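Local atomic coordinates of bifunctional GH43-CE protein (Bacteroides eggerthii, PDB entry 6MLY), a protein that probably takes part in degrading complex arabinoxylans, joining a family 43 glycoside hydrolase, likely a beta-xylosidase, with a carbohydrate esterase in one chain. Residues A77-M82 with A113-K118; I679-M684 with D710-L715; V378-V383 with Y443-C448; T225-R230 with G240-Q245. One frame throughout, in Å; residues are numbered along the deposited sequence.

Contact 1: residues A77-M82 with A113-K118; sequences ANIPTM and AQTTGK
I79 and T116 meet through methyl groups: CD1 of I79 lies 3.9 Å from CG2 of T116. The first torsion of I79 (chi1 58°) sets CG1 between the backbone N and the carbonyl carbon, and the extended second torsion then carries CD1 outward to the other segment. There the same methyl also comes 3.5 Å from the carbonyl oxygen of T115, a van der Waals approach by a carbon with no donor to offer. With OG1 between the backbone N and the carbonyl carbon (chi1 64°), T116 has CG2 beside its own backbone N, where it also meets A77, whose CB is 3.7 Å from that CG2. The hydroxyl on the other branch of T116 is bonded to Y120. T115 turns its CG2 to M82, whose SD is 4.2 Å from that CG2. The two chains are roughly perpendicular, M82 being folded along its length. OG1 of T115 is engaged with T90 and the backbone N of G94. Behind the threonines, G117 and K118 both face A113, a G1 beta bulge closing the hairpin of strands 106-113 and 118-124; in it K118 N bonds to A113 O at 3.1 Å. N337 also bonds to the backbone of A77 and M82. The chemistry is therefore divided: the hydroxyl of each threonine is bonded elsewhere and its methyl serves this contact, which buries a modest 173 Å² and relies on apolar fit with no polar pairing between the two segments.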
loop_
_atom_site.group_PDB
_atom_site.type_symbol
_atom_site.label_atom_id
_atom_site.label_comp_id
_atom_site.label_asym_id
_atom_site.label_seq_id
_atom_site.Cartn_x
_atom_site.Cartn_y
_atom_site.Cartn_z
ATOM N N ALA A 77 0.108 -23.961 -19.902
ATOM C CA ALA A 77 1.026 -25.049 -20.239
ATOM C C ALA A 77 1.600 -25.679 -18.961
ATOM O O ALA A 77 1.703 -25.028 -17.914
ATOM C CB ALA A 77 2.124 -24.529 -21.136
ATOM N N ASN A 78 1.980 -26.956 -19.081
ATOM C CA ASN A 78 2.540 -27.748 -17.998
ATOM C C ASN A 78 4.069 -27.736 -18.116
ATOM O O ASN A 78 4.675 -28.774 -18.385
ATOM C CB ASN A 78 1.969 -29.170 -18.020
ATOM C CG ASN A 78 2.318 -29.984 -16.790
ATOM O OD1 ASN A 78 2.536 -29.438 -15.708
ATOM N ND2 ASN A 78 2.358 -31.297 -16.939
ATOM N N ILE A 79 4.678 -26.555 -17.928
ATOM C CA ILE A 79 6.138 -26.383 -18.008
ATOM C C ILE A 79 6.619 -25.633 -16.768
ATOM O O ILE A 79 5.897 -24.789 -16.236
ATOM C CB ILE A 79 6.567 -25.685 -19.321
ATOM C CG1 ILE A 79 5.921 -24.307 -19.504
ATOM C CG2 ILE A 79 6.302 -26.589 -20.515
ATOM C CD1 ILE A 79 6.589 -23.448 -20.557
ATOM N N PRO A 80 7.854 -25.909 -16.280
ATOM C CA PRO A 80 8.347 -25.329 -15.029
ATOM C C PRO A 80 8.083 -23.823 -14.865
ATOM O O PRO A 80 7.675 -23.394 -13.785
ATOM C CB PRO A 80 9.857 -25.605 -15.086
ATOM C CG PRO A 80 9.967 -26.881 -15.892
ATOM C CD PRO A 80 8.846 -26.802 -16.907
ATOM N N THR A 81 8.305 -23.044 -15.930
ATOM C CA THR A 81 8.105 -21.584 -15.912
ATOM C C THR A 81 6.668 -21.249 -15.484
ATOM O O THR A 81 6.464 -20.336 -14.677
ATOM C CB THR A 81 8.450 -20.951 -17.269
ATOM O OG1 THR A 81 8.134 -21.895 -18.293
ATOM C CG2 THR A 81 9.905 -20.552 -17.383
ATOM N N MET A 82 5.693 -22.001 -16.018
ATOM C CA MET A 82 4.261 -21.773 -15.775
ATOM C C MET A 82 3.817 -22.453 -14.468
ATOM O O MET A 82 2.840 -22.016 -13.853
ATOM C CB MET A 82 3.427 -22.308 -16.945
ATOM C CG MET A 82 1.953 -21.899 -16.917
ATOM S SD MET A 82 1.624 -20.227 -17.547
ATOM C CE MET A 82 1.748 -19.268 -16.038
ATOM N N ALA A 113 1.408 -16.056 -26.327
ATOM C CA ALA A 113 2.217 -16.039 -25.109
ATOM C C ALA A 113 3.680 -16.374 -25.427
ATOM O O ALA A 113 3.966 -17.397 -26.050
ATOM C CB ALA A 113 1.646 -17.007 -24.101
ATOM N N GLN A 114 4.584 -15.511 -24.944
ATOM C CA GLN A 114 6.041 -15.697 -25.010
ATOM C C GLN A 114 6.479 -16.802 -24.039
ATOM O O GLN A 114 7.551 -17.376 -24.205
ATOM C CB GLN A 114 6.759 -14.384 -24.694
ATOM C CG GLN A 114 6.435 -13.275 -25.683
ATOM C CD GLN A 114 7.039 -11.953 -25.286
ATOM O OE1 GLN A 114 8.218 -11.696 -25.523
ATOM N NE2 GLN A 114 6.225 -11.098 -24.685
ATOM N N THR A 115 5.638 -17.096 -23.040
ATOM C CA THR A 115 5.849 -18.199 -22.104
ATOM C C THR A 115 6.025 -19.535 -22.846
ATOM O O THR A 115 6.700 -20.417 -22.322
ATOM C CB THR A 115 4.704 -18.276 -21.085
ATOM O OG1 THR A 115 4.697 -17.050 -20.352
ATOM C CG2 THR A 115 4.828 -19.442 -20.128
ATOM N N THR A 116 5.391 -19.697 -24.019
ATOM C CA THR A 116 5.575 -20.887 -24.885
ATOM C C THR A 116 5.777 -20.503 -26.361
ATOM O O THR A 116 5.821 -21.386 -27.222
ATOM C CB THR A 116 4.376 -21.841 -24.800
ATOM O OG1 THR A 116 3.234 -21.149 -25.304
ATOM C CG2 THR A 116 4.097 -22.329 -23.398
ATOM N N GLY A 117 5.909 -19.200 -26.646
ATOM C CA GLY A 117 6.077 -18.674 -27.997
ATOM C C GLY A 117 5.040 -19.229 -28.959
ATOM O O GLY A 117 5.376 -19.573 -30.098
ATOM N N LYS A 118 3.787 -19.314 -28.491
ATOM C CA LYS A 118 2.668 -19.901 -29.246
ATOM C C LYS A 118 1.486 -18.921 -29.297
ATOM O O LYS A 118 1.325 -18.076 -28.396
ATOM C CB LYS A 118 2.203 -21.213 -28.605
ATOM C CG LYS A 118 2.981 -22.457 -29.007
ATOM C CD LYS A 118 2.184 -23.729 -28.823
ATOM C CE LYS A 118 2.926 -24.971 -29.266
ATOM N NZ LYS A 118 2.027 -25.900 -29.992
#

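Contact 2: residues I679-M684 with D710-L715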
loop_
_atom_site.group_PDB
_atom_site.type_symbol
_atom_site.label_atom_id
_atom_site.label_comp_id
_atom_site.label_asym_id
_atom_site.label_seq_id
_atom_site.Cartn_x
_atom_site.Cartn_y
_atom_site.Cartn_z
ATOM N N ILE A 679 19.697 16.533 28.665
ATOM C CA ILE A 679 19.242 17.915 28.846
ATOM C C ILE A 679 20.447 18.867 28.804
ATOM O O ILE A 679 20.514 19.758 27.951
ATOM C CB ILE A 679 18.406 18.043 30.140
ATOM C CG1 ILE A 679 16.927 17.726 29.893
ATOM C CG2 ILE A 679 18.566 19.414 30.783
ATOM C CD1 ILE A 679 16.562 16.262 30.011
ATOM N N ASP A 680 21.388 18.679 29.735
ATOM C CA ASP A 680 22.517 19.587 29.895
ATOM C C ASP A 680 23.804 18.842 29.537
ATOM O O ASP A 680 24.317 18.067 30.343
ATOM C CB ASP A 680 22.562 20.151 31.317
ATOM C CG ASP A 680 23.617 21.222 31.527
ATOM O OD1 ASP A 680 24.023 21.862 30.535
ATOM O OD2 ASP A 680 24.018 21.408 32.683
ATOM N N MET A 681 24.325 19.103 28.334
ATOM C CA MET A 681 25.485 18.377 27.828
ATOM C C MET A 681 26.771 18.959 28.434
ATOM O O MET A 681 27.846 18.387 28.256
ATOM C CB MET A 681 25.569 18.421 26.297
ATOM C CG MET A 681 24.248 18.150 25.582
ATOM S SD MET A 681 23.275 16.788 26.276
ATOM C CE MET A 681 21.654 17.241 25.658
ATOM N N THR A 682 26.651 20.077 29.165
ATOM C CA THR A 682 27.774 20.655 29.915
ATOM C C THR A 682 28.079 19.787 31.144
ATOM O O THR A 682 29.157 19.901 31.726
ATOM C CB THR A 682 27.503 22.108 30.328
ATOM O OG1 THR A 682 26.526 22.115 31.367
ATOM C CG2 THR A 682 27.021 22.979 29.189
ATOM N N ARG A 683 27.124 18.931 31.531
ATOM C CA ARG A 683 27.269 18.020 32.659
ATOM C C ARG A 683 26.779 16.619 32.271
ATOM O O ARG A 683 26.162 15.924 33.080
ATOM C CB ARG A 683 26.492 18.570 33.859
ATOM C CG ARG A 683 26.896 19.986 34.249
ATOM C CD ARG A 683 26.191 20.479 35.490
ATOM N NE ARG A 683 24.847 20.954 35.205
ATOM C CZ ARG A 683 23.817 20.846 36.036
ATOM N NH1 ARG A 683 23.932 20.165 37.163
ATOM N NH2 ARG A 683 22.667 21.415 35.732
ATOM N N MET A 684 27.077 16.213 31.030
ATOM C CA MET A 684 26.648 14.924 30.488
ATOM C C MET A 684 27.615 13.822 30.933
ATOM O O MET A 684 27.212 12.666 31.047
ATOM C CB MET A 684 26.593 14.954 28.960
ATOM C CG MET A 684 25.744 13.843 28.365
ATOM S SD MET A 684 23.984 13.991 28.770
ATOM C CE MET A 684 23.597 12.277 29.109
ATOM N N ASP A 710 28.589 27.574 25.096
ATOM C CA ASP A 710 27.429 28.421 24.799
ATOM C C ASP A 710 26.331 27.607 24.098
ATOM O O ASP A 710 25.186 27.575 24.555
ATOM C CB ASP A 710 27.814 29.600 23.901
ATOM C CG ASP A 710 28.686 30.652 24.563
ATOM O OD1 ASP A 710 28.912 30.549 25.785
ATOM O OD2 ASP A 710 29.123 31.574 23.848
ATOM N N MET A 711 26.689 26.974 22.973
ATOM C CA MET A 711 25.737 26.242 22.132
ATOM C C MET A 711 25.076 25.115 22.943
ATOM O O MET A 711 23.878 24.873 22.807
ATOM C CB MET A 711 26.425 25.669 20.885
ATOM C CG MET A 711 25.488 24.978 19.898
ATOM S SD MET A 711 24.146 26.018 19.236
ATOM C CE MET A 711 25.051 27.087 18.118
ATOM N N LEU A 712 25.849 24.449 23.808
ATOM C CA LEU A 712 25.320 23.366 24.646
ATOM C C LEU A 712 24.201 23.882 25.564
ATOM O O LEU A 712 23.264 23.138 25.873
ATOM C CB LEU A 712 26.453 22.751 25.474
ATOM C CG LEU A 712 27.478 21.922 24.701
ATOM C CD1 LEU A 712 28.318 21.094 25.664
ATOM C CD2 LEU A 712 26.816 21.028 23.654
ATOM N N ALA A 713 24.314 25.139 26.010
ATOM C CA ALA A 713 23.291 25.775 26.842
ATOM C C ALA A 713 22.071 26.146 25.990
ATOM O O ALA A 713 20.932 26.068 26.455
ATOM C CB ALA A 713 23.862 26.987 27.538
ATOM N N LEU A 714 22.317 26.550 24.739
ATOM C CA LEU A 714 21.249 26.968 23.838
ATOM C C LEU A 714 20.323 25.790 23.514
ATOM O O LEU A 714 19.139 26.009 23.268
ATOM C CB LEU A 714 21.849 27.566 22.563
ATOM C CG LEU A 714 22.296 29.024 22.666
ATOM C CD1 LEU A 714 23.033 29.457 21.409
ATOM C CD2 LEU A 714 21.112 29.944 22.933
ATOM N N LEU A 715 20.855 24.559 23.506
ATOM C CA LEU A 715 20.031 23.378 23.192
ATOM C C LEU A 715 19.536 22.709 24.482
ATOM O O LEU A 715 18.766 21.751 24.421
ATOM C CB LEU A 715 20.796 22.406 22.279
ATOM C CG LEU A 715 21.989 21.649 22.870
ATOM C CD1 LEU A 715 21.552 20.399 23.624
ATOM C CD2 LEU A 715 22.958 21.263 21.762
#
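M681 and L712 bring the two backbones closest, their CA atoms 5.9 Å apart, where the irregular loop 679-684 runs past the short helix 709-714. CB of M681 rests 3.9 Å from CD1 of L712, with CD2 at a like distance, so the leucine fork straddles that carbon. M681 is bent at chi2 (-43°), which takes its end across L715 at about a right angle and puts CE 3.8 Å from L715 CD1. T682 contributes its methyl, CG2 lying 3.8 Å from L712 CB as the two side chains run antiparallel alongside one another. The T682 hydroxyl looks back into its own segment and gives a 2.6 Å bond to D680 OD1, on the syn side but 35° out of the carboxylate plane. The other carboxylate oxygen, OD2, takes R683 NE at 2.7 Å in a salt bridge, so D680 grips both residues, which probably stiffens the loop. Beyond the pair, L715 O accepts from H632, and L714 O from Y720, a ligand of the bound sodium. Both segments belong to the connection between the adjacent parallel strands 671-675 and 727-733, a beta-alpha-beta crossover of the alpha/beta-hydrolase fold.

Contact 3: residues V378-V383 with Y443-C448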
loop_
_atom_site.group_PDB
_atom_site.type_symbol
_atom_site.label_atom_id
_atom_site.label_comp_id
_atom_site.label_asym_id
_atom_site.label_seq_id
_atom_site.Cartn_x
_atom_site.Cartn_y
_atom_site.Cartn_z
ATOM N N VAL A 378 -10.091 3.873 -3.667
ATOM C CA VAL A 378 -9.614 3.240 -2.422
ATOM C C VAL A 378 -10.227 1.841 -2.325
ATOM O O VAL A 378 -11.242 1.558 -2.977
ATOM C CB VAL A 378 -9.977 4.063 -1.172
ATOM C CG1 VAL A 378 -9.362 5.454 -1.210
ATOM C CG2 VAL A 378 -11.485 4.138 -0.956
ATOM N N CYS A 379 -9.615 0.983 -1.505
ATOM C CA CYS A 379 -10.193 -0.318 -1.196
ATOM C C CYS A 379 -9.595 -0.888 0.097
ATOM O O CYS A 379 -8.617 -0.362 0.657
ATOM C CB CYS A 379 -10.012 -1.306 -2.347
ATOM S SG CYS A 379 -8.303 -1.855 -2.613
ATOM N N THR A 380 -10.227 -1.969 0.561
ATOM C CA THR A 380 -9.842 -2.668 1.749
ATOM C C THR A 380 -10.260 -4.135 1.606
ATOM O O THR A 380 -11.436 -4.420 1.433
ATOM C CB THR A 380 -10.456 -1.983 2.978
ATOM O OG1 THR A 380 -9.897 -0.669 3.056
ATOM C CG2 THR A 380 -10.213 -2.734 4.270
ATOM N N GLY A 381 -9.275 -5.038 1.670
ATOM C CA GLY A 381 -9.503 -6.478 1.777
ATOM C C GLY A 381 -9.415 -6.948 3.220
ATOM O O GLY A 381 -8.845 -6.256 4.052
ATOM N N SER A 382 -9.987 -8.127 3.505
ATOM C CA SER A 382 -10.015 -8.710 4.853
ATOM C C SER A 382 -10.076 -10.241 4.786
ATOM O O SER A 382 -10.499 -10.814 3.774
ATOM C CB SER A 382 -11.179 -8.179 5.640
ATOM O OG SER A 382 -11.108 -6.769 5.751
ATOM N N VAL A 383 -9.677 -10.888 5.887
ATOM C CA VAL A 383 -9.768 -12.341 6.041
ATOM C C VAL A 383 -10.037 -12.689 7.511
ATOM O O VAL A 383 -9.848 -11.865 8.404
ATOM C CB VAL A 383 -8.493 -13.044 5.537
ATOM C CG1 VAL A 383 -8.500 -13.231 4.027
ATOM C CG2 VAL A 383 -7.238 -12.316 5.976
ATOM N N TYR A 443 -7.543 -12.490 12.552
ATOM C CA TYR A 443 -8.100 -11.690 11.471
ATOM C C TYR A 443 -6.985 -10.820 10.878
ATOM O O TYR A 443 -5.993 -10.537 11.550
ATOM C CB TYR A 443 -9.269 -10.849 11.992
ATOM C CG TYR A 443 -10.447 -11.637 12.510
ATOM C CD1 TYR A 443 -10.447 -12.178 13.787
ATOM C CD2 TYR A 443 -11.574 -11.839 11.727
ATOM C CE1 TYR A 443 -11.525 -12.906 14.266
ATOM C CE2 TYR A 443 -12.664 -12.557 12.194
ATOM C CZ TYR A 443 -12.640 -13.092 13.468
ATOM O OH TYR A 443 -13.710 -13.800 13.928
ATOM N N PHE A 444 -7.152 -10.429 9.608
ATOM C CA PHE A 444 -6.227 -9.526 8.909
ATOM C C PHE A 444 -7.006 -8.603 7.966
ATOM O O PHE A 444 -8.088 -8.949 7.494
ATOM C CB PHE A 444 -5.170 -10.300 8.117
ATOM C CG PHE A 444 -4.230 -11.127 8.957
ATOM C CD1 PHE A 444 -3.259 -10.524 9.742
ATOM C CD2 PHE A 444 -4.316 -12.508 8.967
ATOM C CE1 PHE A 444 -2.394 -11.287 10.512
ATOM C CE2 PHE A 444 -3.450 -13.271 9.737
ATOM C CZ PHE A 444 -2.490 -12.659 10.507
ATOM N N LYS A 445 -6.413 -7.433 7.703
ATOM C CA LYS A 445 -6.978 -6.391 6.854
ATOM C C LYS A 445 -5.823 -5.724 6.097
ATOM O O LYS A 445 -4.721 -5.602 6.618
ATOM C CB LYS A 445 -7.769 -5.396 7.713
ATOM C CG LYS A 445 -8.476 -4.268 6.966
ATOM C CD LYS A 445 -9.683 -3.691 7.706
ATOM C CE LYS A 445 -9.317 -2.849 8.911
ATOM N NZ LYS A 445 -10.509 -2.240 9.550
ATOM N N ALA A 446 -6.086 -5.332 4.849
ATOM C CA ALA A 446 -5.119 -4.629 4.017
ATOM C C ALA A 446 -5.841 -3.498 3.281
ATOM O O ALA A 446 -6.758 -3.764 2.520
ATOM C CB ALA A 446 -4.471 -5.595 3.056
ATOM N N GLU A 447 -5.431 -2.254 3.548
ATOM C CA GLU A 447 -6.025 -1.058 2.951
ATOM C C GLU A 447 -5.147 -0.585 1.787
ATOM O O GLU A 447 -3.946 -0.853 1.758
ATOM C CB GLU A 447 -6.162 0.064 3.982
ATOM C CG GLU A 447 -7.068 -0.279 5.155
ATOM C CD GLU A 447 -7.481 0.918 5.994
ATOM O OE1 GLU A 447 -6.578 1.586 6.548
ATOM O OE2 GLU A 447 -8.703 1.189 6.074
ATOM N N CYS A 448 -5.779 0.120 0.840
ATOM C CA CYS A 448 -5.127 0.673 -0.349
ATOM C C CYS A 448 -5.643 2.094 -0.604
ATOM O O CYS A 448 -6.854 2.306 -0.733
ATOM C CB CYS A 448 -5.416 -0.163 -1.593
ATOM S SG CYS A 448 -4.672 -1.821 -1.577
#
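C379 and C448 form one end of an antiparallel ladder whose segment axes approach to 4.7 Å, bound by six backbone bonds; C448 N reaches C379 O at 2.9 Å. The densely packed face carries both cysteines, A446, V383 and F444. C379 SG sits 3.5 Å from C448 CB, and V383 CG2 lies 3.6 Å from F444 CB, at the ring's edge near its plane. V383, A446 and C448 also press on L398 and L400 of strand 395-401, which belongs to a second sheet: this is the interior of a concanavalin A-like beta-sandwich, in which strand 378-386 runs between 441-449 and 502-511. The opposite face, with T380, S382, K445 and E447, is more polar and opens to solvent at K445. T380 CG2 touches CG of K445 at 3.6 Å; that lysine leaves the backbone with CG opposite its N (chi1 -178°) and makes cation-pi contacts with W468 and Y460. T380 OG1 donates to C379 O at 2.7 Å from the side of the carbonyl plane away from C448 N. Replacing T380 by an alanine would remove both branches and is likely to leave the K445 methylenes less restrained and C379 O without its second donor. E447, alongside T380, directs its carboxylate to Y460 and S515.

Contact 4: residues T225-R230 with G240-Q245; sequences TVIVHR and GRVVFQ
V226 and F244 are joined by a nearly straight 3.1 Å bond from V226 N to F244 O, in two segments that run 152° apart end to end. The pairing is irregular: R241 N reaches V228 O at 3.2 Å, almost along the carbonyl axis, and the nearest-CA pairing skips from V242 (with I227) to F244 (with V226), V243 contributing a weak bond from its N to V226 O. V243 also points its side chain between two valines. With CG1 beside its backbone N (chi1 -49°), that branch meets V228 CG2 at 3.6 Å, while CG2 of V243 meets V226 CG1 at 3.7 Å. An alanine at V243 is likely to open a gap here, leaving V226 and V228 without their shared apolar partner. V226 further sets CG2 3.9 Å from F244 CB. At the outer end T225 OG1 donates to Q245 OE1 at 2.9 Å, standing 37° above the amide carbonyl plane. V226 and V228 also touch F214 of strand 210-214. Strand 229-231 is the third of an antiparallel sheet with 203-207 and 210-214, so 240-245 probably serves as a loosely formed outer strand of one blade of the family 43 beta-propeller, with the I227 side chain about 11 Å from that of D143, a predicted pKa modulator.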
loop_
_atom_site.group_PDB
_atom_site.type_symbol
_atom_site.label_atom_id
_atom_site.label_comp_id
_atom_site.label_asym_id
_atom_site.label_seq_id
_atom_site.Cartn_x
_atom_site.Cartn_y
_atom_site.Cartn_z
ATOM N N THR A 225 0.071 7.640 -27.184
ATOM C CA THR A 225 -0.723 8.254 -28.259
ATOM C C THR A 225 -1.415 7.169 -29.105
ATOM O O THR A 225 -0.841 6.104 -29.391
ATOM C CB THR A 225 0.143 9.180 -29.123
ATOM O OG1 THR A 225 0.602 10.253 -28.302
ATOM C CG2 THR A 225 -0.594 9.755 -30.315
ATOM N N VAL A 226 -2.660 7.472 -29.504
ATOM C CA VAL A 226 -3.482 6.641 -30.391
ATOM C C VAL A 226 -3.240 7.104 -31.834
ATOM O O VAL A 226 -3.167 8.309 -32.091
ATOM C CB VAL A 226 -4.978 6.733 -30.023
ATOM C CG1 VAL A 226 -5.824 5.745 -30.818
ATOM C CG2 VAL A 226 -5.212 6.557 -28.529
ATOM N N ILE A 227 -3.135 6.143 -32.763
ATOM C CA ILE A 227 -2.760 6.427 -34.157
ATOM C C ILE A 227 -3.536 5.497 -35.103
ATOM O O ILE A 227 -3.174 4.336 -35.318
ATOM C CB ILE A 227 -1.229 6.335 -34.347
ATOM C CG1 ILE A 227 -0.672 4.961 -33.956
ATOM C CG2 ILE A 227 -0.524 7.462 -33.597
ATOM C CD1 ILE A 227 0.837 4.897 -33.874
ATOM N N VAL A 228 -4.613 6.041 -35.680
ATOM C CA VAL A 228 -5.517 5.307 -36.553
ATOM C C VAL A 228 -4.950 5.328 -37.978
ATOM O O VAL A 228 -4.396 6.343 -38.405
ATOM C CB VAL A 228 -6.937 5.902 -36.490
ATOM C CG1 VAL A 228 -7.883 5.258 -37.493
ATOM C CG2 VAL A 228 -7.515 5.808 -35.087
ATOM N N HIS A 229 -5.085 4.191 -38.679
ATOM C CA HIS A 229 -4.769 4.039 -40.110
ATOM C C HIS A 229 -6.048 3.718 -40.891
ATOM O O HIS A 229 -6.685 2.696 -40.640
ATOM C CB HIS A 229 -3.738 2.924 -40.339
ATOM C CG HIS A 229 -2.326 3.342 -40.110
ATOM N ND1 HIS A 229 -1.995 4.424 -39.312
ATOM C CD2 HIS A 229 -1.161 2.818 -40.553
ATOM C CE1 HIS A 229 -0.685 4.558 -39.285
ATOM N NE2 HIS A 229 -0.149 3.582 -40.036
ATOM N N ARG A 230 -6.396 4.592 -41.843
ATOM C CA ARG A 230 -7.545 4.411 -42.724
ATOM C C ARG A 230 -7.067 3.739 -44.018
ATOM O O ARG A 230 -5.898 3.870 -44.395
ATOM C CB ARG A 230 -8.212 5.766 -42.987
ATOM C CG ARG A 230 -9.614 5.678 -43.575
ATOM C CD ARG A 230 -10.231 7.043 -43.839
ATOM N NE ARG A 230 -9.375 7.917 -44.632
ATOM C CZ ARG A 230 -8.976 7.673 -45.877
ATOM N NH1 ARG A 230 -9.501 6.676 -46.567
ATOM N NH2 ARG A 230 -8.044 8.430 -46.425
ATOM N N GLY A 240 -3.389 7.314 -41.500
ATOM C CA GLY A 240 -2.279 7.685 -40.572
ATOM C C GLY A 240 -2.443 9.092 -40.026
ATOM O O GLY A 240 -2.126 10.063 -40.710
ATOM N N ARG A 241 -2.937 9.193 -38.783
ATOM C CA ARG A 241 -3.093 10.467 -38.070
ATOM C C ARG A 241 -2.856 10.250 -36.570
ATOM O O ARG A 241 -2.603 9.130 -36.129
ATOM C CB ARG A 241 -4.489 11.052 -38.316
ATOM C CG ARG A 241 -4.753 11.455 -39.760
ATOM C CD ARG A 241 -5.976 12.338 -39.937
ATOM N NE ARG A 241 -6.257 12.582 -41.352
ATOM C CZ ARG A 241 -7.132 13.470 -41.814
ATOM N NH1 ARG A 241 -7.849 14.200 -40.976
ATOM N NH2 ARG A 241 -7.285 13.627 -43.116
ATOM N N VAL A 242 -2.920 11.346 -35.803
ATOM C CA VAL A 242 -3.036 11.321 -34.341
ATOM C C VAL A 242 -4.491 11.668 -33.992
ATOM O O VAL A 242 -4.977 12.725 -34.383
ATOM C CB VAL A 242 -2.035 12.305 -33.691
ATOM C CG1 VAL A 242 -2.273 12.477 -32.194
ATOM C CG2 VAL A 242 -0.590 11.904 -33.959
ATOM N N VAL A 243 -5.187 10.779 -33.274
ATOM C CA VAL A 243 -6.607 10.999 -32.950
ATOM C C VAL A 243 -6.790 11.307 -31.453
ATOM O O VAL A 243 -7.750 11.984 -31.090
ATOM C CB VAL A 243 -7.491 9.817 -33.395
ATOM C CG1 VAL A 243 -7.204 9.401 -34.832
ATOM C CG2 VAL A 243 -7.374 8.625 -32.456
ATOM N N PHE A 244 -5.901 10.803 -30.587
ATOM C CA PHE A 244 -5.997 11.085 -29.146
ATOM C C PHE A 244 -4.597 11.135 -28.520
ATOM O O PHE A 244 -3.733 10.311 -28.829
ATOM C CB PHE A 244 -6.903 10.057 -28.460
ATOM C CG PHE A 244 -7.484 10.474 -27.130
ATOM C CD1 PHE A 244 -7.952 11.765 -26.917
ATOM C CD2 PHE A 244 -7.599 9.560 -26.094
ATOM C CE1 PHE A 244 -8.490 12.139 -25.693
ATOM C CE2 PHE A 244 -8.144 9.931 -24.873
ATOM C CZ PHE A 244 -8.592 11.218 -24.676
ATOM N N GLN A 245 -4.396 12.113 -27.628
ATOM C CA GLN A 245 -3.112 12.356 -26.983
ATOM C C GLN A 245 -3.350 13.070 -25.645
ATOM O O GLN A 245 -3.068 14.261 -25.498
ATOM C CB GLN A 245 -2.219 13.157 -27.931
ATOM C CG GLN A 245 -0.790 13.319 -27.437
ATOM C CD GLN A 245 0.144 13.713 -28.554
ATOM O OE1 GLN A 245 0.389 12.947 -29.484
ATOM N NE2 GLN A 245 0.681 14.918 -28.463
#

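Along the chain the order is contact 1, contact 4, contact 3, contact 2, each closing before the next opens. Contacts 1 and 4 share the family 43 hydrolase region yet have centres about 34 Å apart, contact 1 at the turn of the hairpin 106-113/118-124, contact 4 beside the sheet that ends in strand 229-231. Contact 3, centred about 33 Å from contact 1, belongs to the beta-sandwich and is nearest the middle of the molecule, about 10 Å from its centre. Contact 2 lies in the esterase region, its centre about 48 Å from contact 3 and 68 Å from contact 1. No two contacts touch. The spacing describes an elongated, modular enzyme, with the sandwich set between its two probable catalytic units.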